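PDB 3GGD: SAM-dependent methyltransferase from Anabaena variabilis ATCC 29413, which probably transfers a methyl group from S-adenosyl-L-methionine to an acceptor, and here holds the by-product S-adenosyl-L-homocysteine. Local coordinates for residues I128-G133 with M159-L164. Residues are numbered along the deposited sequence; the frame is centred on the assembly and turned at random.
With SAH (S-adenosyl-L-homocysteine), chain E; EDO (1,2-ethanediol), chain L.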
ATOM      1  N   ILE A 128       6.016  -7.565   7.504  1.00 59.84           N
ATOM      2  CA  ILE A 128       5.489  -6.416   6.738  1.00 59.44           C
ATOM      3  C   ILE A 128       4.006  -6.532   6.448  1.00 59.90           C
ATOM      4  O   ILE A 128       3.513  -7.594   6.024  1.00 60.16           O
ATOM      5  CB  ILE A 128       6.218  -6.209   5.373  1.00 59.34           C
ATOM      6  CG1 ILE A 128       7.689  -5.848   5.587  1.00 60.19           C
ATOM      7  CG2 ILE A 128       5.541  -5.083   4.537  1.00 58.57           C
ATOM      8  CD1 ILE A 128       8.546  -5.840   4.318  1.00 59.47           C
ATOM      9  N   TYR A 129       3.302  -5.433   6.718  1.00 59.96           N
ATOM     10  CA  TYR A 129       1.946  -5.210   6.265  1.00 60.11           C
ATOM     11  C   TYR A 129       2.021  -4.122   5.195  1.00 60.95           C
ATOM     12  O   TYR A 129       2.575  -3.030   5.438  1.00 60.84           O
ATOM     13  CB  TYR A 129       1.060  -4.701   7.419  1.00 60.57           C
ATOM     14  CG  TYR A 129      -0.339  -4.284   7.007  1.00 59.89           C
ATOM     15  CD1 TYR A 129      -1.339  -5.218   6.827  1.00 60.59           C
ATOM     16  CD2 TYR A 129      -0.657  -2.945   6.784  1.00 59.79           C
ATOM     17  CE1 TYR A 129      -2.647  -4.823   6.465  1.00 60.68           C
ATOM     18  CE2 TYR A 129      -1.954  -2.539   6.465  1.00 60.60           C
ATOM     19  CZ  TYR A 129      -2.952  -3.487   6.295  1.00 62.42           C
ATOM     20  OH  TYR A 129      -4.246  -3.117   5.942  1.00 60.28           O
HETATM   21  N   MSE A 130       1.498  -4.423   4.010  1.00 61.56           N
HETATM   22  CA  MSE A 130       1.471  -3.444   2.947  1.00 63.10           C
HETATM   23  C   MSE A 130       0.114  -3.417   2.248  1.00 61.35           C
HETATM   24  O   MSE A 130      -0.314  -4.392   1.612  1.00 61.72           O
HETATM   25  CB  MSE A 130       2.578  -3.718   1.929  1.00 62.97           C
HETATM   26  CG  MSE A 130       2.694  -2.623   0.878  1.00 63.91           C
HETATM   27 SE   MSE A 130       4.284  -2.938  -0.312  0.75 72.00          SE
HETATM   28  CE  MSE A 130       3.580  -4.353  -1.221  1.00 59.63           C
ATOM     29  N   ARG A 131      -0.548  -2.273   2.345  1.00 61.61           N
ATOM     30  CA  ARG A 131      -1.869  -2.083   1.752  1.00 60.33           C
ATOM     31  C   ARG A 131      -1.750  -1.085   0.583  1.00 60.57           C
ATOM     32  O   ARG A 131      -1.561   0.134   0.768  1.00 60.07           O
ATOM     33  CB  ARG A 131      -2.847  -1.583   2.818  1.00 59.28           C
ATOM     34  CG  ARG A 131      -4.277  -1.442   2.290  1.00 59.08           C
ATOM     35  CD  ARG A 131      -5.258  -1.059   3.426  1.00 59.50           C
ATOM     36  NE  ARG A 131      -6.641  -0.999   2.949  1.00 58.77           N
ATOM     37  CZ  ARG A 131      -7.240   0.110   2.546  1.00 58.02           C
ATOM     38  NH1 ARG A 131      -6.585   1.256   2.568  1.00 59.39           N
ATOM     39  NH2 ARG A 131      -8.508   0.073   2.149  1.00 59.32           N
ATOM     40  N   THR A 132      -1.877  -1.631  -0.613  1.00 60.83           N
ATOM     41  CA  THR A 132      -1.759  -0.915  -1.861  1.00 61.09           C
ATOM     42  C   THR A 132      -0.466  -0.134  -1.978  1.00 62.24           C
ATOM     43  O   THR A 132      -0.455   1.065  -2.229  1.00 63.48           O
ATOM     44  CB  THR A 132      -3.009  -0.090  -2.187  1.00 61.30           C
ATOM     45  OG1 THR A 132      -3.415   0.717  -1.062  1.00 59.33           O
ATOM     46  CG2 THR A 132      -4.177  -1.062  -2.615  1.00 61.29           C
ATOM     47  N   GLY A 133       0.644  -0.833  -1.799  1.00 62.32           N
ATOM     48  CA  GLY A 133       1.948  -0.203  -1.963  1.00 62.77           C
ATOM     49  C   GLY A 133       2.630  -0.535  -3.267  1.00 63.01           C
ATOM     50  O   GLY A 133       3.656   0.056  -3.577  1.00 63.41           O
HETATM   51  N   MSE A 159       5.325 -11.243   4.950  1.00 60.49           N
HETATM   52  CA  MSE A 159       4.658 -10.067   4.426  1.00 61.28           C
HETATM   53  C   MSE A 159       3.260 -10.415   3.998  1.00 60.77           C
HETATM   54  O   MSE A 159       3.064 -11.357   3.228  1.00 59.91           O
HETATM   55  CB  MSE A 159       5.378  -9.490   3.194  1.00 60.05           C
HETATM   56  CG  MSE A 159       4.584  -8.410   2.545  1.00 61.82           C
HETATM   57 SE   MSE A 159       5.562  -7.300   1.285  0.75 65.94          SE
HETATM   58  CE  MSE A 159       6.183  -8.661   0.031  1.00 57.48           C
ATOM     59  N   TYR A 160       2.306  -9.624   4.480  1.00 59.86           N
ATOM     60  CA  TYR A 160       0.977  -9.632   3.928  1.00 60.16           C
ATOM     61  C   TYR A 160       0.873  -8.391   3.045  1.00 60.25           C
ATOM     62  O   TYR A 160       1.187  -7.283   3.492  1.00 59.31           O
ATOM     63  CB  TYR A 160      -0.101  -9.504   5.007  1.00 59.40           C
ATOM     64  CG  TYR A 160      -1.523  -9.306   4.426  1.00 58.81           C
ATOM     65  CD1 TYR A 160      -2.305 -10.389   4.043  1.00 56.86           C
ATOM     66  CD2 TYR A 160      -2.072  -8.030   4.279  1.00 59.77           C
ATOM     67  CE1 TYR A 160      -3.604 -10.205   3.559  1.00 57.53           C
ATOM     68  CE2 TYR A 160      -3.363  -7.834   3.778  1.00 57.96           C
ATOM     69  CZ  TYR A 160      -4.115  -8.931   3.422  1.00 58.96           C
ATOM     70  OH  TYR A 160      -5.389  -8.722   2.986  1.00 60.58           O
ATOM     71  N   LEU A 161       0.454  -8.585   1.802  1.00 60.36           N
ATOM     72  CA  LEU A 161       0.148  -7.449   0.931  1.00 61.72           C
ATOM     73  C   LEU A 161      -1.221  -7.638   0.256  1.00 60.85           C
ATOM     74  O   LEU A 161      -1.660  -8.760  -0.012  1.00 60.48           O
ATOM     75  CB  LEU A 161       1.216  -7.201  -0.124  1.00 62.54           C
ATOM     76  CG  LEU A 161       1.359  -8.162  -1.329  1.00 64.69           C
ATOM     77  CD1 LEU A 161       2.305  -7.478  -2.412  1.00 67.21           C
ATOM     78  CD2 LEU A 161       1.883  -9.505  -0.909  1.00 64.09           C
ATOM     79  N   ILE A 162      -1.904  -6.508   0.064  1.00 61.11           N
ATOM     80  CA  ILE A 162      -3.184  -6.463  -0.644  1.00 60.39           C
ATOM     81  C   ILE A 162      -3.055  -5.298  -1.648  1.00 60.86           C
ATOM     82  O   ILE A 162      -2.620  -4.194  -1.311  1.00 60.09           O
ATOM     83  CB  ILE A 162      -4.392  -6.364   0.321  1.00 61.01           C
ATOM     84  CG1 ILE A 162      -5.698  -6.396  -0.498  1.00 60.75           C
ATOM     85  CG2 ILE A 162      -4.260  -5.104   1.291  1.00 57.61           C
ATOM     86  CD1 ILE A 162      -7.023  -6.403   0.326  1.00 59.63           C
ATOM     87  N   GLU A 163      -3.354  -5.612  -2.900  1.00 60.75           N
ATOM     88  CA  GLU A 163      -3.141  -4.718  -4.017  1.00 60.39           C
ATOM     89  C   GLU A 163      -4.378  -4.733  -4.910  1.00 60.03           C
ATOM     90  O   GLU A 163      -5.236  -5.594  -4.771  1.00 59.45           O
ATOM     91  CB  GLU A 163      -1.917  -5.215  -4.820  1.00 60.51           C
ATOM     92  CG  GLU A 163      -0.613  -5.167  -4.037  1.00 60.90           C
ATOM     93  CD  GLU A 163      -0.191  -3.761  -3.667  1.00 64.04           C
ATOM     94  OE1 GLU A 163      -0.572  -2.817  -4.415  1.00 62.95           O
ATOM     95  OE2 GLU A 163       0.489  -3.590  -2.602  1.00 64.97           O
ATOM     96  N   LEU A 164      -4.461  -3.782  -5.831  1.00 59.40           N
ATOM     97  CA  LEU A 164      -5.506  -3.829  -6.845  1.00 60.34           C
ATOM     98  C   LEU A 164      -5.063  -4.892  -7.819  1.00 60.50           C
ATOM     99  O   LEU A 164      -3.884  -4.944  -8.178  1.00 60.25           O
ATOM    100  CB  LEU A 164      -5.710  -2.468  -7.508  1.00 60.03           C
ATOM    101  CG  LEU A 164      -6.126  -1.329  -6.544  1.00 61.38           C
ATOM    102  CD1 LEU A 164      -6.556  -0.046  -7.292  1.00 62.17           C
ATOM    103  CD2 LEU A 164      -7.232  -1.774  -5.587  1.00 60.33           C
TER
HETATM  104  N   SAH E 248      -1.035   1.791   2.974  1.00 47.95           N
HETATM  105  CA  SAH E 248      -1.736   3.097   3.089  1.00 49.38           C
HETATM  106  CB  SAH E 248      -1.501   4.035   1.886  1.00 49.33           C
HETATM  107  CG  SAH E 248      -1.840   3.541   0.468  1.00 48.24           C
HETATM  108  SD  SAH E 248      -1.594   4.800  -0.797  1.00 40.72           S
HETATM  109  C   SAH E 248      -3.231   2.915   3.300  1.00 49.97           C
HETATM  110  O   SAH E 248      -3.914   3.841   3.807  1.00 50.80           O
HETATM  111  OXT SAH E 248      -3.788   1.874   2.951  1.00 48.90           O
HETATM  112  C5' SAH E 248       0.032   4.388  -1.367  1.00 48.21           C
HETATM  113  C4' SAH E 248       1.151   4.902  -0.414  1.00 48.86           C
HETATM  114  O4' SAH E 248       2.446   4.502  -0.924  1.00 48.08           O
HETATM  115  C3' SAH E 248       1.260   6.427  -0.236  1.00 46.81           C
HETATM  116  O3' SAH E 248       1.250   6.818   1.126  1.00 47.64           O
HETATM  117  C2' SAH E 248       2.608   6.787  -0.849  1.00 47.91           C
HETATM  118  O2' SAH E 248       3.229   7.990  -0.350  1.00 47.29           O
HETATM  119  C1' SAH E 248       3.402   5.512  -0.634  1.00 48.00           C
HETATM  120  N9  SAH E 248       4.575   5.389  -1.508  1.00 47.52           N
HETATM  121  C8  SAH E 248       4.592   5.687  -2.836  1.00 48.12           C
HETATM  122  N7  SAH E 248       5.809   5.436  -3.347  1.00 47.45           N
HETATM  123  C5  SAH E 248       6.582   4.980  -2.315  1.00 47.55           C
HETATM  124  C6  SAH E 248       7.983   4.597  -2.180  1.00 48.56           C
HETATM  125  N6  SAH E 248       8.734   4.680  -3.302  1.00 48.57           N
HETATM  126  N1  SAH E 248       8.466   4.219  -0.987  1.00 47.31           N
HETATM  127  C2  SAH E 248       7.649   4.196   0.114  1.00 48.68           C
HETATM  128  N3  SAH E 248       6.368   4.557   0.039  1.00 46.69           N
HETATM  129  C4  SAH E 248       5.798   4.972  -1.109  1.00 45.85           C
HETATM  130  C1  EDO L 255      -9.602  -3.871   1.830  1.00 56.55           C
HETATM  131  O1  EDO L 255     -10.025  -2.532   2.147  1.00 54.42           O
HETATM  132  C2  EDO L 255      -8.710  -4.493   2.942  1.00 56.76           C
HETATM  133  O2  EDO L 255      -7.621  -3.630   3.395  1.00 50.47           O
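Tyr160 N donates to Ile128 O (2.8 Å) and Met130 N to Tyr160 O, the first two of four backbone hydrogen bonds in the parallel pairing; Ile162 N to Met130 O and Thr132 N to Ile162 O complete it. On one face Met130, bent at its third torsion (chi3 72°), sets CE 3.6 Å from Leu161 CD1. Gly133 N donates to the syn lone pair of Glu163 OE2 (2.9 Å), and OE1 accepts hydrogen bonds from the backbone N of Phe134 and His135; one carboxylate thus fastens the turn after the strand. On the other face Tyr129 CD1 lies 3.9 Å from Tyr160 CD2, and both hydroxyls bond Asp46. Arg131 packs CG on Ile162 CG2 (3.8 Å) and runs out extended, NH1 donating to OXT of S-adenosyl-L-homocysteine (2.9 Å) and to Trp35 O, while the backbone O of Arg131 accepts the ligand's N (2.8 Å). NE and NH2 donate to O2 and O1 of a 1,2-ethanediol, probably from the crystallisation liquor. With an alanine in place of Arg131, OXT is likely to lose the NH1 hydrogen bond and Ile162 CG2 the packing of CG. The two strands are neighbours in the Rossmann-like sheet, with the ligand at the carboxyl end of strand 127-131; helix 142-153 makes the beta-alpha-beta crossover and covers Ile128 and Met159, and strands 60-63 and 237-244 flank the pair.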